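Local coordinates for protein Cys-Gly metallodipeptidase DUG1 (Saccharomyces cerevisiae, PDB 4G1P) that hydrolyses dipeptides with high specificity for Cys-Gly as a metal-dependent M20 family peptidase and serves as the catalytic component of the glutathione-degrading GSH degradosomal complex, at residues A[128-137]-A[447-458]; A[140-148]-A[461-472]. All coordinates share one frame; numbering follows the deposited sequence.

Interaction 1. Residues A[128-137]-A[447-458]. With ZN (zinc ion), chain B; GLY (glycine), chain D; CYS (cysteine), chain E.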
loop_
_atom_site.group_PDB
_atom_site.type_symbol
_atom_site.label_atom_id
_atom_site.label_comp_id
_atom_site.label_asym_id
_atom_site.label_seq_id
_atom_site.Cartn_x
_atom_site.Cartn_y
_atom_site.Cartn_z
ATOM N N GLY A 128 -25.086 22.472 11.486
ATOM C CA GLY A 128 -24.620 23.371 10.449
ATOM C C GLY A 128 -23.382 22.885 9.715
ATOM O O GLY A 128 -22.448 23.659 9.488
ATOM N N ILE A 129 -23.363 21.602 9.356
ATOM C CA ILE A 129 -22.260 21.043 8.571
ATOM C C ILE A 129 -22.747 20.156 7.448
ATOM O O ILE A 129 -23.800 19.528 7.535
ATOM C CB ILE A 129 -21.273 20.224 9.423
ATOM C CG1 ILE A 129 -22.026 19.382 10.445
ATOM C CG2 ILE A 129 -20.302 21.140 10.150
ATOM C CD1 ILE A 129 -22.471 18.028 9.936
ATOM N N MET A 130 -21.965 20.118 6.389
ATOM C CA MET A 130 -22.198 19.208 5.285
ATOM C C MET A 130 -20.978 18.307 5.207
ATOM O O MET A 130 -19.848 18.794 5.154
ATOM C CB MET A 130 -22.397 20.002 4.001
ATOM C CG MET A 130 -23.447 21.094 4.158
ATOM S SD MET A 130 -23.804 21.995 2.639
ATOM C CE MET A 130 -22.325 22.978 2.411
ATOM N N LYS A 131 -21.200 16.997 5.254
ATOM C CA LYS A 131 -20.103 16.021 5.220
ATOM C C LYS A 131 -20.132 15.244 3.917
ATOM O O LYS A 131 -21.153 14.641 3.561
ATOM C CB LYS A 131 -20.203 15.058 6.406
ATOM C CG LYS A 131 -20.555 15.763 7.697
ATOM C CD LYS A 131 -20.675 14.805 8.861
ATOM C CE LYS A 131 -19.281 14.418 9.345
ATOM N NZ LYS A 131 -18.384 15.617 9.433
ATOM N N GLY A 132 -19.012 15.262 3.202
ATOM C CA GLY A 132 -18.899 14.533 1.951
ATOM C C GLY A 132 -17.578 14.828 1.279
ATOM O O GLY A 132 -17.026 15.919 1.463
ATOM N N ARG A 133 -17.048 13.858 0.529
ATOM C CA ARG A 133 -15.802 14.067 -0.208
ATOM C C ARG A 133 -16.004 15.086 -1.319
ATOM O O ARG A 133 -16.883 14.928 -2.157
ATOM C CB ARG A 133 -15.278 12.758 -0.816
ATOM C CG ARG A 133 -14.209 12.966 -1.895
ATOM C CD ARG A 133 -12.931 13.621 -1.323
ATOM N NE ARG A 133 -12.036 12.655 -0.676
ATOM C CZ ARG A 133 -11.549 12.773 0.556
ATOM N NH1 ARG A 133 -11.866 13.813 1.310
ATOM N NH2 ARG A 133 -10.739 11.846 1.039
ATOM N N GLY A 134 -15.181 16.125 -1.328
ATOM C CA GLY A 134 -15.246 17.124 -2.374
ATOM C C GLY A 134 -16.104 18.318 -2.013
ATOM O O GLY A 134 -16.213 19.268 -2.797
ATOM N N VAL A 135 -16.700 18.291 -0.826
ATOM C CA VAL A 135 -17.626 19.352 -0.462
ATOM C C VAL A 135 -16.919 20.696 -0.237
ATOM O O VAL A 135 -17.465 21.743 -0.562
ATOM C CB VAL A 135 -18.558 18.963 0.709
ATOM C CG1 VAL A 135 -17.835 19.019 2.042
ATOM C CG2 VAL A 135 -19.768 19.875 0.713
ATOM N N THR A 136 -15.692 20.662 0.274
ATOM C CA THR A 136 -14.883 21.877 0.357
ATOM C C THR A 136 -13.816 21.948 -0.744
ATOM O O THR A 136 -13.391 23.028 -1.131
ATOM C CB THR A 136 -14.218 22.052 1.746
ATOM O OG1 THR A 136 -13.900 23.428 1.952
ATOM C CG2 THR A 136 -12.936 21.250 1.851
ATOM N N ASP A 137 -13.397 20.801 -1.260
ATOM C CA ASP A 137 -12.297 20.747 -2.206
ATOM C C ASP A 137 -12.716 19.867 -3.371
ATOM O O ASP A 137 -12.399 18.673 -3.376
ATOM C CB ASP A 137 -11.061 20.168 -1.498
ATOM C CG ASP A 137 -9.840 20.056 -2.405
ATOM O OD1 ASP A 137 -9.843 20.619 -3.513
ATOM O OD2 ASP A 137 -8.854 19.404 -1.993
ATOM N N ASP A 447 -11.393 21.662 7.535
ATOM C CA ASP A 447 -12.432 21.045 6.730
ATOM C C ASP A 447 -12.102 19.584 6.378
ATOM O O ASP A 447 -12.968 18.810 5.987
ATOM C CB ASP A 447 -12.698 21.900 5.476
ATOM C CG ASP A 447 -13.588 23.101 5.773
ATOM O OD1 ASP A 447 -13.852 23.350 6.959
ATOM O OD2 ASP A 447 -14.035 23.793 4.834
ATOM N N GLY A 448 -10.841 19.209 6.537
ATOM C CA GLY A 448 -10.430 17.845 6.292
ATOM C C GLY A 448 -10.224 17.522 4.823
ATOM O O GLY A 448 -10.400 16.377 4.420
ATOM N N ALA A 449 -9.853 18.507 4.011
ATOM C CA ALA A 449 -9.544 18.211 2.618
ATOM C C ALA A 449 -8.433 17.157 2.531
ATOM O O ALA A 449 -7.473 17.190 3.302
ATOM C CB ALA A 449 -9.155 19.472 1.868
ATOM N N HIS A 450 -8.598 16.217 1.600
ATOM C CA HIS A 450 -7.652 15.124 1.364
ATOM C C HIS A 450 -7.624 14.150 2.533
ATOM O O HIS A 450 -6.688 13.357 2.671
ATOM C CB HIS A 450 -6.242 15.654 1.085
ATOM C CG HIS A 450 -6.136 16.454 -0.171
ATOM N ND1 HIS A 450 -4.939 16.658 -0.825
ATOM C CD2 HIS A 450 -7.076 17.104 -0.896
ATOM C CE1 HIS A 450 -5.146 17.394 -1.900
ATOM N NE2 HIS A 450 -6.435 17.684 -1.964
ATOM N N SER A 451 -8.646 14.212 3.375
ATOM C CA SER A 451 -8.675 13.405 4.578
ATOM C C SER A 451 -10.032 12.715 4.740
ATOM O O SER A 451 -10.840 12.734 3.815
ATOM C CB SER A 451 -8.343 14.282 5.780
ATOM O OG SER A 451 -8.069 13.492 6.920
ATOM N N ILE A 452 -10.277 12.093 5.894
ATOM C CA ILE A 452 -11.591 11.511 6.179
ATOM C C ILE A 452 -12.527 12.564 6.745
ATOM O O ILE A 452 -12.075 13.517 7.390
ATOM C CB ILE A 452 -11.532 10.362 7.205
ATOM C CG1 ILE A 452 -10.764 10.804 8.450
ATOM C CG2 ILE A 452 -10.928 9.095 6.587
ATOM C CD1 ILE A 452 -10.881 9.844 9.603
ATOM N N ASN A 453 -13.825 12.375 6.499
ATOM C CA ASN A 453 -14.868 13.244 7.037
ATOM C C ASN A 453 -14.756 14.696 6.563
ATOM O O ASN A 453 -14.959 15.612 7.350
ATOM C CB ASN A 453 -14.883 13.201 8.576
ATOM C CG ASN A 453 -15.136 11.803 9.130
ATOM O OD1 ASN A 453 -16.027 11.090 8.674
ATOM N ND2 ASN A 453 -14.348 11.409 10.121
ATOM N N GLU A 454 -14.424 14.895 5.289
ATOM C CA GLU A 454 -14.341 16.234 4.719
ATOM C C GLU A 454 -15.674 16.954 4.902
ATOM O O GLU A 454 -16.737 16.438 4.532
ATOM C CB GLU A 454 -13.984 16.171 3.234
ATOM C CG GLU A 454 -13.655 17.522 2.615
ATOM C CD GLU A 454 -13.574 17.479 1.099
ATOM O OE1 GLU A 454 -13.088 16.465 0.563
ATOM O OE2 GLU A 454 -14.005 18.452 0.434
ATOM N N LYS A 455 -15.616 18.140 5.486
ATOM C CA LYS A 455 -16.817 18.875 5.849
ATOM C C LYS A 455 -16.768 20.292 5.295
ATOM O O LYS A 455 -15.699 20.821 4.983
ATOM C CB LYS A 455 -16.944 18.953 7.365
ATOM C CG LYS A 455 -16.500 20.307 7.952
ATOM C CD LYS A 455 -15.447 20.123 9.035
ATOM C CE LYS A 455 -15.264 21.377 9.882
ATOM N NZ LYS A 455 -14.748 22.530 9.108
ATOM N N LEU A 456 -17.943 20.891 5.161
ATOM C CA LEU A 456 -18.065 22.309 4.872
ATOM C C LEU A 456 -19.111 22.841 5.831
ATOM O O LEU A 456 -20.230 22.340 5.857
ATOM C CB LEU A 456 -18.500 22.557 3.427
ATOM C CG LEU A 456 -18.559 24.049 3.049
ATOM C CD1 LEU A 456 -17.244 24.720 3.376
ATOM C CD2 LEU A 456 -18.912 24.258 1.568
ATOM N N ASP A 457 -18.745 23.825 6.644
ATOM C CA ASP A 457 -19.712 24.415 7.553
ATOM C C ASP A 457 -20.689 25.239 6.734
ATOM O O ASP A 457 -20.286 25.957 5.822
ATOM C CB ASP A 457 -19.019 25.274 8.600
ATOM C CG ASP A 457 -18.050 24.480 9.453
ATOM O OD1 ASP A 457 -18.489 23.830 10.431
ATOM O OD2 ASP A 457 -16.842 24.503 9.137
ATOM N N ILE A 458 -21.976 25.107 7.042
ATOM C CA ILE A 458 -23.017 25.812 6.300
ATOM C C ILE A 458 -22.832 27.330 6.418
ATOM O O ILE A 458 -23.147 28.077 5.485
ATOM C CB ILE A 458 -24.437 25.372 6.742
ATOM C CG1 ILE A 458 -24.604 23.868 6.536
ATOM C CG2 ILE A 458 -25.498 26.083 5.948
ATOM C CD1 ILE A 458 -25.982 23.342 6.874
HETATM ZN ZN ZN B . -7.439 18.816 -3.314
HETATM N N GLY D . -5.658 20.530 -2.542
HETATM C CA GLY D . -5.764 20.347 -3.977
HETATM C C GLY D . -4.347 20.197 -4.460
HETATM O O GLY D . -3.780 21.106 -5.059
HETATM N N CYS E . -3.772 19.037 -4.166
HETATM C CA CYS E . -2.343 18.822 -4.279
HETATM C C CYS E . -1.629 19.654 -3.211
HETATM O O CYS E . -1.817 20.867 -3.122
HETATM C CB CYS E . -1.854 19.156 -5.690
HETATM S SG CYS E . -0.130 18.873 -5.952
#

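Interaction 2. Residues A[140-148]-A[461-472]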
loop_
_atom_site.group_PDB
_atom_site.type_symbol
_atom_site.label_atom_id
_atom_site.label_comp_id
_atom_site.label_asym_id
_atom_site.label_seq_id
_atom_site.Cartn_x
_atom_site.Cartn_y
_atom_site.Cartn_z
ATOM N N GLY A 140 -18.212 22.293 -3.497
ATOM C CA GLY A 140 -18.969 23.334 -2.833
ATOM C C GLY A 140 -18.671 24.735 -3.365
ATOM O O GLY A 140 -19.582 25.432 -3.833
ATOM N N PRO A 141 -17.393 25.161 -3.294
ATOM C CA PRO A 141 -17.044 26.505 -3.769
ATOM C C PRO A 141 -17.368 26.694 -5.248
ATOM O O PRO A 141 -17.960 27.712 -5.597
ATOM C CB PRO A 141 -15.530 26.575 -3.537
ATOM C CG PRO A 141 -15.274 25.584 -2.439
ATOM C CD PRO A 141 -16.232 24.471 -2.699
ATOM N N LEU A 142 -16.996 25.732 -6.088
ATOM C CA LEU A 142 -17.297 25.797 -7.511
ATOM C C LEU A 142 -18.778 26.093 -7.749
ATOM O O LEU A 142 -19.122 27.068 -8.416
ATOM C CB LEU A 142 -16.916 24.484 -8.202
ATOM C CG LEU A 142 -17.035 24.390 -9.722
ATOM C CD1 LEU A 142 -16.104 23.309 -10.236
ATOM C CD2 LEU A 142 -18.449 24.082 -10.152
ATOM N N LEU A 143 -19.651 25.237 -7.224
ATOM C CA LEU A 143 -21.083 25.403 -7.449
ATOM C C LEU A 143 -21.598 26.727 -6.869
ATOM O O LEU A 143 -22.594 27.280 -7.342
ATOM C CB LEU A 143 -21.867 24.223 -6.875
ATOM C CG LEU A 143 -21.662 22.871 -7.558
ATOM C CD1 LEU A 143 -22.359 21.754 -6.782
ATOM C CD2 LEU A 143 -22.151 22.927 -9.003
ATOM N N SER A 144 -20.910 27.237 -5.856
ATOM C CA SER A 144 -21.305 28.497 -5.244
ATOM C C SER A 144 -21.425 29.614 -6.278
ATOM O O SER A 144 -22.370 30.406 -6.231
ATOM C CB SER A 144 -20.323 28.897 -4.149
ATOM O OG SER A 144 -20.434 28.047 -3.031
ATOM N N TRP A 145 -20.485 29.664 -7.218
ATOM C CA TRP A 145 -20.569 30.649 -8.296
ATOM C C TRP A 145 -21.899 30.576 -9.033
ATOM O O TRP A 145 -22.490 31.610 -9.346
ATOM C CB TRP A 145 -19.422 30.491 -9.283
ATOM C CG TRP A 145 -18.086 30.782 -8.667
ATOM C CD1 TRP A 145 -17.079 29.895 -8.437
ATOM C CD2 TRP A 145 -17.630 32.045 -8.163
ATOM N NE1 TRP A 145 -16.021 30.529 -7.840
ATOM C CE2 TRP A 145 -16.331 31.850 -7.667
ATOM C CE3 TRP A 145 -18.194 33.322 -8.097
ATOM C CZ2 TRP A 145 -15.584 32.886 -7.104
ATOM C CZ3 TRP A 145 -17.450 34.351 -7.546
ATOM C CH2 TRP A 145 -16.160 34.126 -7.053
ATOM N N ILE A 146 -22.394 29.364 -9.280
ATOM C CA ILE A 146 -23.680 29.221 -9.958
ATOM C C ILE A 146 -24.853 29.629 -9.065
ATOM O O ILE A 146 -25.770 30.307 -9.523
ATOM C CB ILE A 146 -23.899 27.803 -10.463
ATOM C CG1 ILE A 146 -22.660 27.329 -11.218
ATOM C CG2 ILE A 146 -25.164 27.734 -11.324
ATOM C CD1 ILE A 146 -22.683 25.869 -11.554
ATOM N N ASN A 147 -24.818 29.211 -7.801
ATOM C CA ASN A 147 -25.813 29.629 -6.819
ATOM C C ASN A 147 -25.970 31.149 -6.830
ATOM O O ASN A 147 -27.086 31.691 -6.925
ATOM C CB ASN A 147 -25.401 29.156 -5.426
ATOM C CG ASN A 147 -25.202 27.640 -5.357
ATOM O OD1 ASN A 147 -25.790 26.892 -6.146
ATOM N ND2 ASN A 147 -24.368 27.182 -4.415
ATOM N N VAL A 148 -24.825 31.823 -6.766
ATOM C CA VAL A 148 -24.779 33.267 -6.798
ATOM C C VAL A 148 -25.436 33.857 -8.050
ATOM O O VAL A 148 -26.234 34.790 -7.947
ATOM C CB VAL A 148 -23.349 33.772 -6.651
ATOM C CG1 VAL A 148 -23.287 35.285 -6.931
ATOM C CG2 VAL A 148 -22.847 33.443 -5.257
ATOM N N PHE A 461 -20.502 28.162 3.811
ATOM C CA PHE A 461 -21.160 27.971 2.538
ATOM C C PHE A 461 -21.992 29.206 2.231
ATOM O O PHE A 461 -21.790 29.857 1.210
ATOM C CB PHE A 461 -22.021 26.710 2.570
ATOM C CG PHE A 461 -22.623 26.364 1.261
ATOM C CD1 PHE A 461 -21.910 26.554 0.094
ATOM C CD2 PHE A 461 -23.913 25.851 1.186
ATOM C CE1 PHE A 461 -22.469 26.248 -1.139
ATOM C CE2 PHE A 461 -24.483 25.528 -0.044
ATOM C CZ PHE A 461 -23.758 25.722 -1.206
ATOM N N VAL A 462 -22.902 29.544 3.136
ATOM C CA VAL A 462 -23.755 30.708 2.945
ATOM C C VAL A 462 -22.952 32.007 2.997
ATOM O O VAL A 462 -23.076 32.855 2.107
ATOM C CB VAL A 462 -24.894 30.757 3.976
ATOM C CG1 VAL A 462 -25.653 32.067 3.864
ATOM C CG2 VAL A 462 -25.824 29.561 3.789
ATOM N N GLY A 463 -22.119 32.149 4.026
ATOM C CA GLY A 463 -21.265 33.318 4.157
ATOM C C GLY A 463 -20.395 33.547 2.934
ATOM O O GLY A 463 -20.215 34.693 2.487
ATOM N N GLY A 464 -19.867 32.454 2.380
ATOM C CA GLY A 464 -18.981 32.534 1.236
ATOM C C GLY A 464 -19.716 32.947 -0.024
ATOM O O GLY A 464 -19.155 33.614 -0.899
ATOM N N MET A 465 -20.977 32.544 -0.130
ATOM C CA MET A 465 -21.762 32.884 -1.308
ATOM C C MET A 465 -22.085 34.366 -1.307
ATOM O O MET A 465 -21.911 35.061 -2.317
ATOM C CB MET A 465 -23.047 32.067 -1.359
ATOM C CG MET A 465 -22.882 30.727 -2.061
ATOM S SD MET A 465 -24.425 29.793 -2.182
ATOM C CE MET A 465 -24.637 29.274 -0.476
ATOM N N LYS A 466 -22.553 34.840 -0.156
ATOM C CA LYS A 466 -22.852 36.242 0.033
ATOM C C LYS A 466 -21.577 37.043 -0.153
ATOM O O LYS A 466 -21.616 38.134 -0.712
ATOM C CB LYS A 466 -23.456 36.472 1.416
ATOM C CG LYS A 466 -24.808 35.790 1.598
ATOM C CD LYS A 466 -25.329 35.911 3.018
ATOM C CE LYS A 466 -26.782 35.447 3.127
ATOM N NZ LYS A 466 -27.344 35.627 4.493
ATOM N N THR A 467 -20.443 36.498 0.284
ATOM C CA THR A 467 -19.183 37.209 0.104
ATOM C C THR A 467 -18.793 37.262 -1.376
ATOM O O THR A 467 -18.301 38.282 -1.875
ATOM C CB THR A 467 -18.035 36.619 0.959
ATOM O OG1 THR A 467 -18.340 36.784 2.345
ATOM C CG2 THR A 467 -16.718 37.336 0.676
ATOM N N MET A 468 -19.036 36.173 -2.085
ATOM C CA MET A 468 -18.801 36.167 -3.516
ATOM C C MET A 468 -19.712 37.185 -4.212
ATOM O O MET A 468 -19.299 37.872 -5.149
ATOM C CB MET A 468 -19.046 34.771 -4.096
ATOM C CG MET A 468 -18.047 33.697 -3.706
ATOM S SD MET A 468 -18.662 32.123 -4.357
ATOM C CE MET A 468 -17.225 31.046 -4.285
ATOM N N ALA A 469 -20.957 37.276 -3.768
ATOM C CA ALA A 469 -21.885 38.221 -4.376
ATOM C C ALA A 469 -21.443 39.676 -4.173
ATOM O O ALA A 469 -21.452 40.480 -5.103
ATOM C CB ALA A 469 -23.278 38.011 -3.818
ATOM N N ALA A 470 -21.052 40.021 -2.955
ATOM C CA ALA A 470 -20.687 41.401 -2.685
ATOM C C ALA A 470 -19.384 41.739 -3.390
ATOM O O ALA A 470 -19.218 42.841 -3.920
ATOM C CB ALA A 470 -20.580 41.659 -1.200
ATOM N N TYR A 471 -18.471 40.776 -3.408
ATOM C CA TYR A 471 -17.206 40.964 -4.105
ATOM C C TYR A 471 -17.398 41.288 -5.589
ATOM O O TYR A 471 -16.805 42.238 -6.085
ATOM C CB TYR A 471 -16.278 39.761 -3.914
ATOM C CG TYR A 471 -15.411 39.516 -5.103
ATOM C CD1 TYR A 471 -14.286 40.285 -5.331
ATOM C CD2 TYR A 471 -15.728 38.529 -6.018
ATOM C CE1 TYR A 471 -13.499 40.068 -6.436
ATOM C CE2 TYR A 471 -14.952 38.307 -7.116
ATOM C CZ TYR A 471 -13.837 39.075 -7.320
ATOM O OH TYR A 471 -13.060 38.852 -8.421
ATOM N N LEU A 472 -18.222 40.524 -6.297
ATOM C CA LEU A 472 -18.499 40.856 -7.696
ATOM C C LEU A 472 -19.129 42.254 -7.815
ATOM O O LEU A 472 -18.808 43.022 -8.715
ATOM C CB LEU A 472 -19.391 39.802 -8.369
ATOM C CG LEU A 472 -18.800 38.396 -8.563
ATOM C CD1 LEU A 472 -19.853 37.414 -9.040
ATOM C CD2 LEU A 472 -17.644 38.415 -9.543
#

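Interaction 1. Residues A[128-137]-A[447-458]
Asp137 OD2 and His450 NE2 converge on one zinc ion of the dinuclear M20 peptidase centre, each bonded to the metal at 2.0 Å. Glu172 and the bound glycine N also coordinate this zinc, while Asp137 belongs with Asp200 to the second metal site. The His450 ring presents its edge to the bound cysteine and meets the ring of His233 of the second subunit, the two planes about 30° apart. One shell back, Glu454 holds the backbone of the metal ligand Asp137, which probably helps to position it. Glu454 CG stands anti to the backbone N (chi1 -171°), and the extended chain carries the carboxylate to residues 134-137. OE2 accepts Thr136 N at 2.8 Å through its anti lone pair and Asp137 N at 3.0 Å from the syn side, out of plane. OE1 receives Gly134 N at 2.8 Å from above the carboxylate plane, and it forms a salt bridge with Arg133 NH1. The guanidinium lies only 24° from the carboxylate plane, and its NH1 and NH2 both grip Ser451 O at 2.9 Å, tying the loop that bears His450 to the turn before Asp137. With an alanine in place of Glu454, three backbone N-H groups would probably lose this acceptor and Arg133 its carboxylate mate, leaving Asp137 less firmly placed. Farther out, Thr136 OG1 donates to Asp447 OD2 at 2.9 Å. Strands 129-131 and 455-457 pair antiparallel, Met130 and Leu456 exchanging two backbone hydrogen bonds. Their side chains run side by side, Met130 CE lying 3.7 Å from Leu456 CD2.

Interaction 2. Residues A[140-148]-A[461-472]
Gly140 O is gripped twice by Ser144, through its backbone N and through OG at 2.9 Å, and the same OG meets the edge of the Phe461 ring, 3.3 Å from CE1. The OG-ring contact belongs to a buried helix-helix packing in the catalytic domain: helices 140-148 and 461-472 cross at -57° with their axes 9.4 Å apart at closest approach. The side-chain hydroxyl thus turns back onto its own helix, which satisfies it in an otherwise largely apolar interface. The central feature is a Met-aromatic contact. Met468 runs extended from CG across the indole of Trp145, so that SD sits 3.8 Å from the centroid of the six-membered ring and only 6° off its normal. CE continues over the same face and makes a CH-pi contact 3.9 Å from the centroid of the five-membered ring. Ser144 CB also touches SD, so the thioether lies between the serine and the indole. At the indole edge, near its plane, Leu472 CD1 adds a looser apolar contact. Met465, bent at its last torsion (chi3 -73°), reaches Phe461 and Asn147: its CE rests over the centre of the Phe461 ring, and its SD accepts a weak hydrogen bond from Asn147 ND2 at 3.4 Å. The amide stands nearly perpendicular to the Phe461 ring, and its oxygen is bound elsewhere, to Arg22 of helix 16-28. At the C-terminal end of 140-148, Val148 sets its two methyls against successive turns of the partner helix. CG2 lies 3.5 Å from Met465 O, whereas CG1 packs against Ala469 CB at 4.1 Å.

How the interactions relate
Both contacts are buried and use helix 135-154: interaction 1 takes its N-terminal part, beside the metals, and interaction 2 its following turns. The partner segments are likewise consecutive, since strand 455-457 runs directly into helix 458-477. Chemistry changes along this path. Interaction 1 is mainly polar, with metal bonds, a salt bridge and backbone N-H groups on a carboxylate, and it borders the second subunit; interaction 2 is mostly sulfur, aromatic and aliphatic packing, and no other chain touches its segments. Their centres lie about 17 Å apart, yet they meet directly: Phe461 CD2 packs 3.5 Å from Met130 CE, and Pro141 CG lies against Thr136 O.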